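Local coordinates for protein uncharacterized ACR, COG1565 superfamily (Burkholderia thailandensis, PDB 4F3N) that is of unknown function but probably transfers methyl groups from S-adenosyl-L-methionine, perhaps to arginine side chains of proteins, at residues A[184-189]-A[195-200]; A[124-129]-A[160-165]; A[151-156]-A[188-193]; A[140-145]-A[201-206]. All coordinates share one frame; numbering follows the deposited sequence. Where two conformers were deposited one is given.

Interaction 1 (A[184-189]-A[195-200]); sequences ETLGAQ and ARVRWL
The Trp199 indole meets Leu186 at its benzo side, where CD1 of Leu186 comes in obliquely, 3.8 Å from CZ2 of Trp199. A methyl of its own strand covers part of the ring: CG1 of Val197 sits 3.6 Å over one face of the Trp199 ring, displaced to its margin. NE1 of the indole hydrogen-bonds to OE1 of Gln182, one turn back on the helix that bears Leu186, and the ring also touches Arg179 and Arg183. CG of Trp199 stands anti to its carbonyl carbon, and this chi1 of -76° swings the benzo end of the ring toward the helix. Leu186 and Val197 reach toward each other tip to tip: CD1 of Leu186 lies 3.8 Å from each of the Val197 methyls CG1 and CG2, with CD2 of Leu186 4.1 Å from CG2 of Val197. One leucine thus serves both strand residues. The contact closes a beta-alpha-beta unit, strand 168-172, helix 179-189 and strand 197-200; the last is an outermost strand of the seven-stranded sheet, whose order 3-2-1-4-5-7-6 is that of the Rossmann-like class I methyltransferases. Helix 150-161 adds to this apolar cluster, with Leu156 touching both Leu186 and Val197. At the start of the strand, Arg198 folds back on its own chain: NH1 grips two carbonyls, Ala195 O at 2.8 Å and Val197 O, the latter in the guanidinium plane with an N-H...O angle of 159°. In both bonds the nitrogen stands above the carbonyl plane.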
loop_
_atom_site.group_PDB
_atom_site.type_symbol
_atom_site.label_atom_id
_atom_site.label_comp_id
_atom_site.label_asym_id
_atom_site.label_seq_id
_atom_site.Cartn_x
_atom_site.Cartn_y
_atom_site.Cartn_z
ATOM N N GLU A 184 -12.962 7.223 15.969
ATOM C CA GLU A 184 -12.905 8.616 16.423
ATOM C C GLU A 184 -12.970 9.592 15.249
ATOM O O GLU A 184 -13.758 10.526 15.278
ATOM C CB GLU A 184 -11.608 8.852 17.200
ATOM C CG GLU A 184 -11.584 10.166 17.963
ATOM C CD GLU A 184 -10.216 10.505 18.538
ATOM O OE1 GLU A 184 -9.240 9.726 18.354
ATOM O OE2 GLU A 184 -10.112 11.594 19.151
ATOM N N THR A 185 -12.175 9.314 14.210
ATOM C CA THR A 185 -12.109 10.137 12.993
ATOM C C THR A 185 -13.483 10.163 12.310
ATOM O O THR A 185 -13.994 11.215 11.951
ATOM C CB THR A 185 -11.052 9.590 12.009
ATOM O OG1 THR A 185 -9.750 9.654 12.599
ATOM C CG2 THR A 185 -11.038 10.355 10.687
ATOM N N LEU A 186 -14.082 8.997 12.150
ATOM C CA LEU A 186 -15.412 8.910 11.529
ATOM C C LEU A 186 -16.488 9.644 12.334
ATOM O O LEU A 186 -17.396 10.251 11.770
ATOM C CB LEU A 186 -15.804 7.437 11.326
ATOM C CG LEU A 186 -15.083 6.773 10.168
ATOM C CD1 LEU A 186 -15.015 5.258 10.356
ATOM C CD2 LEU A 186 -15.735 7.083 8.827
ATOM N N GLY A 187 -16.438 9.529 13.650
ATOM C CA GLY A 187 -17.420 10.213 14.488
ATOM C C GLY A 187 -17.322 11.719 14.347
ATOM O O GLY A 187 -18.341 12.411 14.327
ATOM N N ALA A 188 -16.089 12.210 14.231
ATOM C CA ALA A 188 -15.777 13.632 14.126
ATOM C C ALA A 188 -16.048 14.202 12.731
ATOM O O ALA A 188 -16.574 15.309 12.602
ATOM C CB ALA A 188 -14.316 13.852 14.490
ATOM N N GLN A 189 -15.697 13.447 11.698
ATOM C CA GLN A 189 -15.682 13.948 10.323
ATOM C C GLN A 189 -16.832 13.480 9.432
ATOM O O GLN A 189 -17.072 14.080 8.389
ATOM C CB GLN A 189 -14.343 13.576 9.678
ATOM C CG GLN A 189 -13.173 14.293 10.325
ATOM C CD GLN A 189 -11.830 14.017 9.645
ATOM O OE1 GLN A 189 -11.758 13.773 8.423
ATOM N NE2 GLN A 189 -10.752 14.066 10.436
ATOM N N ALA A 195 -22.409 5.434 11.360
ATOM C CA ALA A 195 -23.179 4.260 11.794
ATOM C C ALA A 195 -23.217 3.148 10.747
ATOM O O ALA A 195 -23.620 2.046 11.070
ATOM C CB ALA A 195 -24.589 4.683 12.162
ATOM N N ARG A 196 -22.859 3.465 9.498
ATOM C CA ARG A 196 -22.783 2.485 8.417
ATOM C C ARG A 196 -21.462 1.720 8.388
ATOM O O ARG A 196 -21.314 0.818 7.582
ATOM C CB ARG A 196 -23.003 3.183 7.059
ATOM C CG ARG A 196 -24.420 3.672 6.909
ATOM C CD ARG A 196 -24.588 4.501 5.702
ATOM N NE ARG A 196 -25.881 5.158 5.723
ATOM C CZ ARG A 196 -26.943 4.778 5.021
ATOM N NH1 ARG A 196 -26.902 3.718 4.238
ATOM N NH2 ARG A 196 -28.073 5.477 5.120
ATOM N N VAL A 197 -20.502 2.111 9.224
ATOM C CA VAL A 197 -19.166 1.512 9.209
ATOM C C VAL A 197 -19.125 0.280 10.107
ATOM O O VAL A 197 -19.672 0.295 11.231
ATOM C CB VAL A 197 -18.089 2.535 9.622
ATOM C CG1 VAL A 197 -16.716 1.903 9.614
ATOM C CG2 VAL A 197 -18.137 3.769 8.704
ATOM N N ARG A 198 -18.534 -0.805 9.620
ATOM C CA ARG A 198 -18.310 -1.981 10.437
ATOM C C ARG A 198 -16.877 -2.416 10.249
ATOM O O ARG A 198 -16.306 -2.260 9.138
ATOM C CB ARG A 198 -19.269 -3.112 10.048
ATOM C CG ARG A 198 -20.733 -2.844 10.378
ATOM C CD ARG A 198 -20.969 -2.811 11.874
ATOM N NE ARG A 198 -22.386 -2.608 12.186
ATOM C CZ ARG A 198 -22.999 -1.427 12.217
ATOM N NH1 ARG A 198 -22.348 -0.300 11.949
ATOM N NH2 ARG A 198 -24.302 -1.364 12.533
ATOM N N TRP A 199 -16.274 -2.954 11.301
ATOM C CA TRP A 199 -14.908 -3.422 11.239
ATOM C C TRP A 199 -14.833 -4.941 11.239
ATOM O O TRP A 199 -15.589 -5.622 11.941
ATOM C CB TRP A 199 -14.138 -2.879 12.430
ATOM C CG TRP A 199 -13.764 -1.424 12.307
ATOM C CD1 TRP A 199 -12.538 -0.881 11.866
ATOM C CD2 TRP A 199 -14.601 -0.246 12.598
ATOM N NE1 TRP A 199 -12.586 0.472 11.878
ATOM C CE2 TRP A 199 -13.778 0.920 12.321
ATOM C CE3 TRP A 199 -15.892 -0.065 13.084
ATOM C CZ2 TRP A 199 -14.238 2.206 12.515
ATOM C CZ3 TRP A 199 -16.363 1.238 13.255
ATOM C CH2 TRP A 199 -15.541 2.351 12.967
ATOM N N LEU A 200 -13.919 -5.451 10.423
ATOM C CA LEU A 200 -13.695 -6.879 10.252
ATOM C C LEU A 200 -12.314 -7.275 10.730
ATOM O O LEU A 200 -11.373 -6.513 10.565
ATOM C CB LEU A 200 -13.794 -7.218 8.772
ATOM C CG LEU A 200 -15.071 -6.866 8.037
ATOM C CD1 LEU A 200 -14.899 -7.221 6.575
ATOM C CD2 LEU A 200 -16.282 -7.583 8.641
#

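Interaction 2 (A[124-129]-A[160-165]); sequences TLARPV and AALGVE
Ala126 and Leu162 bring the two backbones closest, their CA atoms 8.3 Å apart, where the middle of helix 118-136 faces the chain just leaving helix 150-161. The first helix is kinked here: the nitrogens of Arg127 and Pro128 lack the usual helical bond four residues back, Pro128 having no N-H and Arg127 N turning instead to Thr124 O, 3.1 Å away. The second helix ends in a Schellman motif. Gly163 takes a positive phi of 94°, a conformation that leaves little room for a CB beside the preceding carbonyl oxygen, and Gly163 N bonds back to Ala160 O at 3.0 Å. Leu162, immediately before the glycine, carries the contact. With CG anti to the carbonyl carbon (chi1 -69°), it sends the single methyl CD1 across, 4.1 Å from Ala126 CB and equally 4.1 Å from CG of Arg127. These helices are neighbours in the Rossmann-like layer that flanks strand 140-144, and the leucine extends a longer seam in which Ala126 also touches Leu155, Ala158 and Leu159. Arg127 crosses Leu162 at about a right angle and offers only the aliphatic root of its chain; extended from CG to NE, it carries the guanidinium onward, where NH2 makes a long, weak ion pair with OE2 of Glu378. Ala126 is buried and Leu162 exposed, so the contact runs from the interior at Ala126 to the surface at Leu162. On another side of helix 118-136, Thr124 rests on Ile372 and Val375, and Pro128 on Phe366.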
loop_
_atom_site.group_PDB
_atom_site.type_symbol
_atom_site.label_atom_id
_atom_site.label_comp_id
_atom_site.label_asym_id
_atom_site.label_seq_id
_atom_site.Cartn_x
_atom_site.Cartn_y
_atom_site.Cartn_z
ATOM N N THR A 124 -12.679 12.885 -5.366
ATOM C CA THR A 124 -12.429 12.463 -6.717
ATOM C C THR A 124 -12.579 10.974 -6.864
ATOM O O THR A 124 -13.201 10.524 -7.818
ATOM C CB THR A 124 -11.029 12.918 -7.173
ATOM O OG1 THR A 124 -10.944 14.340 -6.989
ATOM C CG2 THR A 124 -10.790 12.550 -8.681
ATOM N N LEU A 125 -11.992 10.206 -5.948
ATOM C CA LEU A 125 -12.098 8.722 -6.001
ATOM C C LEU A 125 -13.549 8.248 -5.963
ATOM O O LEU A 125 -13.867 7.219 -6.509
ATOM C CB LEU A 125 -11.316 8.089 -4.852
ATOM C CG LEU A 125 -11.297 6.582 -4.658
ATOM C CD1 LEU A 125 -10.690 5.920 -5.893
ATOM C CD2 LEU A 125 -10.505 6.231 -3.364
ATOM N N ALA A 126 -14.403 8.998 -5.253
ATOM C CA ALA A 126 -15.825 8.678 -5.139
ATOM C C ALA A 126 -16.476 8.496 -6.504
ATOM O O ALA A 126 -17.405 7.692 -6.681
ATOM C CB ALA A 126 -16.559 9.733 -4.271
ATOM N N ARG A 127 -16.000 9.218 -7.518
ATOM C CA ARG A 127 -16.613 9.083 -8.845
ATOM C C ARG A 127 -16.445 7.719 -9.519
ATOM O O ARG A 127 -17.450 7.059 -9.820
ATOM C CB ARG A 127 -16.215 10.251 -9.723
ATOM C CG ARG A 127 -16.822 11.516 -9.123
ATOM C CD ARG A 127 -16.370 12.812 -9.740
ATOM N NE ARG A 127 -16.903 13.930 -8.939
ATOM C CZ ARG A 127 -16.906 15.198 -9.329
ATOM N NH1 ARG A 127 -16.392 15.544 -10.512
ATOM N NH2 ARG A 127 -17.428 16.126 -8.523
ATOM N N PRO A 128 -15.192 7.268 -9.724
ATOM C CA PRO A 128 -15.059 5.871 -10.189
ATOM C C PRO A 128 -15.567 4.815 -9.219
ATOM O O PRO A 128 -16.019 3.757 -9.668
ATOM C CB PRO A 128 -13.541 5.717 -10.460
ATOM C CG PRO A 128 -12.890 6.855 -9.708
ATOM C CD PRO A 128 -13.892 7.957 -9.593
ATOM N N VAL A 129 -15.521 5.044 -7.913
ATOM C CA VAL A 129 -16.122 4.098 -6.985
ATOM C C VAL A 129 -17.625 3.982 -7.261
ATOM O O VAL A 129 -18.157 2.894 -7.398
ATOM C CB VAL A 129 -15.820 4.458 -5.528
ATOM C CG1 VAL A 129 -16.623 3.614 -4.521
ATOM C CG2 VAL A 129 -14.314 4.235 -5.300
ATOM N N ALA A 160 -22.142 9.729 -0.469
ATOM C CA ALA A 160 -23.492 10.161 -0.022
ATOM C C ALA A 160 -23.891 11.457 -0.686
ATOM O O ALA A 160 -25.051 11.623 -1.117
ATOM C CB ALA A 160 -23.520 10.302 1.482
ATOM N N ALA A 161 -22.954 12.394 -0.782
ATOM C CA ALA A 161 -23.232 13.703 -1.430
ATOM C C ALA A 161 -23.619 13.569 -2.905
ATOM O O ALA A 161 -24.354 14.404 -3.424
ATOM C CB ALA A 161 -22.034 14.669 -1.258
ATOM N N LEU A 162 -23.068 12.553 -3.570
ATOM C CA LEU A 162 -23.344 12.181 -4.958
ATOM C C LEU A 162 -24.573 11.262 -5.131
ATOM O O LEU A 162 -24.900 10.883 -6.253
ATOM C CB LEU A 162 -22.120 11.471 -5.590
ATOM C CG LEU A 162 -20.942 12.393 -5.792
ATOM C CD1 LEU A 162 -19.689 11.595 -6.166
ATOM C CD2 LEU A 162 -21.237 13.510 -6.804
ATOM N N GLY A 163 -25.278 10.988 -4.042
ATOM C CA GLY A 163 -26.549 10.225 -4.121
ATOM C C GLY A 163 -26.391 8.750 -3.902
ATOM O O GLY A 163 -27.321 7.978 -4.120
ATOM N N VAL A 164 -25.209 8.332 -3.447
ATOM C CA VAL A 164 -24.891 6.892 -3.272
ATOM C C VAL A 164 -24.775 6.553 -1.812
ATOM O O VAL A 164 -23.797 6.894 -1.176
ATOM C CB VAL A 164 -23.585 6.501 -3.985
ATOM C CG1 VAL A 164 -23.228 5.028 -3.742
ATOM C CG2 VAL A 164 -23.714 6.795 -5.472
ATOM N N GLU A 165 -25.774 5.863 -1.291
ATOM C CA GLU A 165 -25.705 5.288 0.059
ATOM C C GLU A 165 -25.272 3.819 0.005
ATOM O O GLU A 165 -25.676 3.037 -0.859
ATOM C CB GLU A 165 -27.063 5.311 0.750
ATOM C CG GLU A 165 -27.640 6.685 0.989
ATOM C CD GLU A 165 -26.943 7.486 2.058
ATOM O OE1 GLU A 165 -26.156 6.925 2.840
ATOM O OE2 GLU A 165 -27.212 8.719 2.128
#

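Interaction 3 (A[151-156]-A[188-193]); sequences LAAGLL and AQAPGL
Ala153 meets the end of helix 179-189 through its one methyl: CB lies 4.0 Å from CB of Gln189 and 4.2 Å from CB of Ala190. Such small groups let the backbones come close, and the CA atoms of Ala153 and Ala190 are 5.4 Å apart. Gln189 gives only this first carbon to the contact. One turn on, Leu156 and Leu193 each set a methyl against the other's carbonyl oxygen: CD1 of Leu193 sits 3.8 Å from O of Leu156, and CD1 of Leu156 lies 4.0 Å from O of Leu193. Leu156, whose chi1 of -96° is away from a staggered value, also touches Tyr169 of strand 168-172.

Behind these, backbone shapes the loop. Ala190 leaves the helical conformation, Gly192 turns the chain with a positive phi, and Leu193 N bonds back to Ala190 O at 3.1 Å. Thr157 and Ala160 touch Leu193 from the next turn of helix 150-161, while Thr157 OG1 hydrogen-bonds to Ala153 O. Ala152 belongs to a glycine-rich GxGxxA sequence, consistent with the Rossmann-type strand-turn-helix that opens a cofactor site; the side chains of Ala153 and Asn214, which binds S-adenosyl-L-homocysteine, are about 12 Å apart. With no hydrogen bond between the segments, the contact depends on shape: small residues at the near approach, and Leu156 and Leu193 where the CA atoms stand 6.9 Å apart.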
loop_
_atom_site.group_PDB
_atom_site.type_symbol
_atom_site.label_atom_id
_atom_site.label_comp_id
_atom_site.label_asym_id
_atom_site.label_seq_id
_atom_site.Cartn_x
_atom_site.Cartn_y
_atom_site.Cartn_z
ATOM N N LEU A 151 -9.592 8.568 4.772
ATOM C CA LEU A 151 -10.156 8.226 3.462
ATOM C C LEU A 151 -11.577 7.703 3.581
ATOM O O LEU A 151 -12.434 8.056 2.784
ATOM C CB LEU A 151 -9.287 7.200 2.736
ATOM C CG LEU A 151 -9.782 6.769 1.343
ATOM C CD1 LEU A 151 -9.820 7.943 0.410
ATOM C CD2 LEU A 151 -8.823 5.745 0.705
ATOM N N ALA A 152 -11.834 6.864 4.596
ATOM C CA ALA A 152 -13.170 6.317 4.798
ATOM C C ALA A 152 -14.151 7.463 5.036
ATOM O O ALA A 152 -15.229 7.490 4.429
ATOM C CB ALA A 152 -13.194 5.324 6.000
ATOM N N ALA A 153 -13.804 8.397 5.924
ATOM C CA ALA A 153 -14.711 9.510 6.217
ATOM C C ALA A 153 -14.983 10.323 4.950
ATOM O O ALA A 153 -16.147 10.670 4.646
ATOM C CB ALA A 153 -14.158 10.384 7.325
ATOM N N GLY A 154 -13.922 10.562 4.161
ATOM C CA GLY A 154 -14.030 11.327 2.930
ATOM C C GLY A 154 -14.842 10.614 1.877
ATOM O O GLY A 154 -15.636 11.251 1.162
ATOM N N LEU A 155 -14.632 9.309 1.738
ATOM C CA LEU A 155 -15.276 8.543 0.662
ATOM C C LEU A 155 -16.769 8.341 1.008
ATOM O O LEU A 155 -17.667 8.478 0.164
ATOM C CB LEU A 155 -14.550 7.217 0.480
ATOM C CG LEU A 155 -14.751 6.406 -0.776
ATOM C CD1 LEU A 155 -14.583 7.225 -2.066
ATOM C CD2 LEU A 155 -13.702 5.253 -0.779
ATOM N N LEU A 156 -17.023 8.083 2.272
ATOM C CA LEU A 156 -18.403 7.933 2.736
ATOM C C LEU A 156 -19.193 9.216 2.470
ATOM O O LEU A 156 -20.315 9.204 1.918
ATOM C CB LEU A 156 -18.424 7.645 4.246
ATOM C CG LEU A 156 -18.521 6.220 4.683
ATOM C CD1 LEU A 156 -18.452 6.153 6.200
ATOM C CD2 LEU A 156 -19.863 5.631 4.185
ATOM N N ALA A 188 -16.089 12.210 14.231
ATOM C CA ALA A 188 -15.777 13.632 14.126
ATOM C C ALA A 188 -16.048 14.202 12.731
ATOM O O ALA A 188 -16.574 15.309 12.602
ATOM C CB ALA A 188 -14.316 13.852 14.490
ATOM N N GLN A 189 -15.697 13.447 11.698
ATOM C CA GLN A 189 -15.682 13.948 10.323
ATOM C C GLN A 189 -16.832 13.480 9.432
ATOM O O GLN A 189 -17.072 14.080 8.389
ATOM C CB GLN A 189 -14.343 13.576 9.678
ATOM C CG GLN A 189 -13.173 14.293 10.325
ATOM C CD GLN A 189 -11.830 14.017 9.645
ATOM O OE1 GLN A 189 -11.758 13.773 8.423
ATOM N NE2 GLN A 189 -10.752 14.066 10.436
ATOM N N ALA A 190 -17.544 12.427 9.839
ATOM C CA ALA A 190 -18.658 11.872 9.069
ATOM C C ALA A 190 -19.781 11.459 10.032
ATOM O O ALA A 190 -20.270 10.310 9.980
ATOM C CB ALA A 190 -18.195 10.659 8.281
ATOM N N PRO A 191 -20.157 12.357 10.961
ATOM C CA PRO A 191 -21.205 11.943 11.904
ATOM C C PRO A 191 -22.460 11.558 11.139
ATOM O O PRO A 191 -22.764 12.137 10.117
ATOM C CB PRO A 191 -21.437 13.181 12.778
ATOM C CG PRO A 191 -20.778 14.315 12.094
ATOM C CD PRO A 191 -19.786 13.780 11.095
ATOM N N GLY A 192 -23.148 10.527 11.592
ATOM C CA GLY A 192 -24.400 10.141 10.941
ATOM C C GLY A 192 -24.279 9.374 9.634
ATOM O O GLY A 192 -25.289 8.987 9.072
ATOM N N LEU A 193 -23.067 9.259 9.095
ATOM C CA LEU A 193 -22.687 8.168 8.159
ATOM C C LEU A 193 -21.816 7.129 8.899
ATOM O O LEU A 193 -21.709 5.955 8.495
ATOM C CB LEU A 193 -21.928 8.739 6.968
ATOM C CG LEU A 193 -22.803 9.491 5.969
ATOM C CD1 LEU A 193 -21.943 10.458 5.156
ATOM C CD2 LEU A 193 -23.525 8.471 5.076
#

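Interaction 4 (A[140-145]-A[201-206]); sequences RVMEFG and DALPER
The backbone of Met142 is hydrogen-bonded to Val210 and Val212 of the next strand, and from this fixed backbone its side chain goes out to Leu203 and Pro204. The contact itself is apolar. CG of Met142 stands anti to the backbone N (chi1 173°), and the chain runs on extended until it bends at chi3, -83°, turning the terminal methyl onto the proline. The Met142 methyl CE comes end-on against the CD-CG side of the Pro204 ring: CE of Met142 lies 3.5 Å from CD of Pro204, a close carbon-carbon approach, and 3.8 Å from CG of the same ring. Leu203 crosses the methionine at about a right angle, placing CD2 4.0 Å from SD of Met142. The same methyl approaches the Phe144 ring obliquely, 4.3 Å from CD1 of Phe144, and so bridges two residues that point to one side of the strand. Phe144 also meets the ring of Phe281, their planes at about 55°. Its side chain is about 8 Å from that of Asn214, a binder of S-adenosyl-L-homocysteine, consistent with this contact lying near the cofactor site. Glu143, pointing from the opposite side, hydrogen-bonds through OE1 to Tyr169 OH. Just past the strand, Gly145 O accepts a bond from Gln182 NE2. Asp201, at the start of the loop, forms a salt bridge with Arg179. Strand 140-144 lies between strands 168-172 and 210-214 in the sheet; the loop 201-206, leaving strand 197-200, passes over its face past Val172, with helix 276-288 touching Leu203 through Thr284, Val285 and Met288.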
loop_
_atom_site.group_PDB
_atom_site.type_symbol
_atom_site.label_atom_id
_atom_site.label_comp_id
_atom_site.label_asym_id
_atom_site.label_seq_id
_atom_site.Cartn_x
_atom_site.Cartn_y
_atom_site.Cartn_z
ATOM N N ARG A 140 -21.752 -1.789 -1.487
ATOM C CA ARG A 140 -20.890 -1.893 -0.325
ATOM C C ARG A 140 -19.475 -1.490 -0.725
ATOM O O ARG A 140 -19.071 -1.707 -1.861
ATOM C CB ARG A 140 -20.857 -3.330 0.212
ATOM C CG ARG A 140 -22.179 -3.818 0.802
ATOM C CD ARG A 140 -22.066 -5.284 1.237
ATOM N NE ARG A 140 -23.288 -5.713 1.908
ATOM C CZ ARG A 140 -23.425 -6.036 3.199
ATOM N NH1 ARG A 140 -22.412 -6.055 4.052
ATOM N NH2 ARG A 140 -24.623 -6.385 3.631
ATOM N N VAL A 141 -18.760 -0.878 0.211
ATOM C CA VAL A 141 -17.339 -0.635 0.078
ATOM C C VAL A 141 -16.603 -1.350 1.219
ATOM O O VAL A 141 -17.104 -1.422 2.374
ATOM C CB VAL A 141 -17.031 0.859 0.116
ATOM C CG1 VAL A 141 -15.506 1.110 0.235
ATOM C CG2 VAL A 141 -17.623 1.561 -1.116
ATOM N N MET A 142 -15.428 -1.879 0.911
ATOM C CA MET A 142 -14.556 -2.488 1.901
ATOM C C MET A 142 -13.159 -1.907 1.737
ATOM O O MET A 142 -12.568 -1.980 0.663
ATOM C CB MET A 142 -14.485 -4.034 1.759
ATOM C CG MET A 142 -13.446 -4.613 2.699
ATOM S SD MET A 142 -13.176 -6.360 2.348
ATOM C CE MET A 142 -14.505 -6.797 3.269
ATOM N N GLU A 143 -12.631 -1.318 2.798
ATOM C CA GLU A 143 -11.289 -0.764 2.751
ATOM C C GLU A 143 -10.363 -1.628 3.621
ATOM O O GLU A 143 -10.661 -1.965 4.774
ATOM C CB GLU A 143 -11.286 0.716 3.191
ATOM C CG GLU A 143 -9.891 1.281 3.074
ATOM C CD GLU A 143 -9.723 2.725 3.453
ATOM O OE1 GLU A 143 -10.678 3.344 3.921
ATOM O OE2 GLU A 143 -8.573 3.203 3.263
ATOM N N PHE A 144 -9.221 -2.008 3.071
ATOM C CA PHE A 144 -8.257 -2.792 3.854
ATOM C C PHE A 144 -7.289 -1.819 4.465
ATOM O O PHE A 144 -6.798 -0.942 3.773
ATOM C CB PHE A 144 -7.509 -3.821 2.954
ATOM C CG PHE A 144 -6.537 -4.707 3.727
ATOM C CD1 PHE A 144 -6.961 -5.883 4.313
ATOM C CD2 PHE A 144 -5.217 -4.299 3.931
ATOM C CE1 PHE A 144 -6.067 -6.673 5.052
ATOM C CE2 PHE A 144 -4.308 -5.074 4.659
ATOM C CZ PHE A 144 -4.740 -6.260 5.242
ATOM N N GLY A 145 -7.007 -2.023 5.772
ATOM C CA GLY A 145 -6.075 -1.198 6.547
ATOM C C GLY A 145 -6.784 0.030 7.096
ATOM O O GLY A 145 -7.322 -0.003 8.188
ATOM N N ASP A 201 -12.197 -8.495 11.262
ATOM C CA ASP A 201 -10.931 -9.001 11.745
ATOM C C ASP A 201 -10.136 -9.732 10.634
ATOM O O ASP A 201 -8.941 -9.998 10.799
ATOM C CB ASP A 201 -11.163 -9.984 12.886
ATOM C CG ASP A 201 -11.822 -9.324 14.096
ATOM O OD1 ASP A 201 -11.898 -8.092 14.114
ATOM O OD2 ASP A 201 -12.253 -10.032 15.022
ATOM N N ALA A 202 -10.803 -10.070 9.544
ATOM C CA ALA A 202 -10.177 -10.785 8.427
ATOM C C ALA A 202 -10.970 -10.547 7.160
ATOM O O ALA A 202 -12.120 -10.146 7.223
ATOM C CB ALA A 202 -10.113 -12.265 8.734
ATOM N N LEU A 203 -10.381 -10.772 5.995
ATOM C CA LEU A 203 -11.190 -10.717 4.783
ATOM C C LEU A 203 -12.297 -11.789 4.871
ATOM O O LEU A 203 -12.041 -12.922 5.293
ATOM C CB LEU A 203 -10.335 -10.952 3.540
ATOM C CG LEU A 203 -9.267 -9.923 3.185
ATOM C CD1 LEU A 203 -8.353 -10.443 2.078
ATOM C CD2 LEU A 203 -9.904 -8.596 2.799
ATOM N N PRO A 204 -13.529 -11.456 4.456
ATOM C CA PRO A 204 -14.597 -12.473 4.344
ATOM C C PRO A 204 -14.336 -13.432 3.154
ATOM O O PRO A 204 -13.483 -13.131 2.317
ATOM C CB PRO A 204 -15.835 -11.626 4.088
ATOM C CG PRO A 204 -15.305 -10.510 3.268
ATOM C CD PRO A 204 -13.965 -10.167 3.882
ATOM N N GLU A 205 -15.057 -14.554 3.107
ATOM C CA GLU A 205 -14.906 -15.537 2.009
ATOM C C GLU A 205 -15.388 -14.977 0.686
ATOM O O GLU A 205 -14.846 -15.292 -0.385
ATOM C CB GLU A 205 -15.667 -16.826 2.358
ATOM N N ARG A 206 -16.415 -14.140 0.755
ATOM C CA ARG A 206 -17.031 -13.577 -0.439
ATOM C C ARG A 206 -17.418 -12.142 -0.189
ATOM O O ARG A 206 -17.775 -11.749 0.938
ATOM C CB ARG A 206 -18.262 -14.387 -0.870
#

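Interactions 1 and 3 form one apolar core, their centres 7 Å apart: CG2 of Val197 lies 3.5 Å from CD1 of Leu156, and both interactions use helix 179-189. Interaction 2 continues it through helix 150-161, where CD1 of Leu155 packs 3.6 Å from CA of Ala126; Glu165 and Arg196 add a weak ion pair to interaction 1. Interaction 4 lies across the sheet, yet touches interaction 1, CD1 of Leu200 lying 3.4 Å from CE of Met142. It probably lies nearest the S-adenosyl-L-homocysteine site, the side chains of Phe144 and Asn214 being about 8 Å apart, against about 12 Å between those of Ala153 and Asn214 for interaction 3; interactions 1 and 2 lie away.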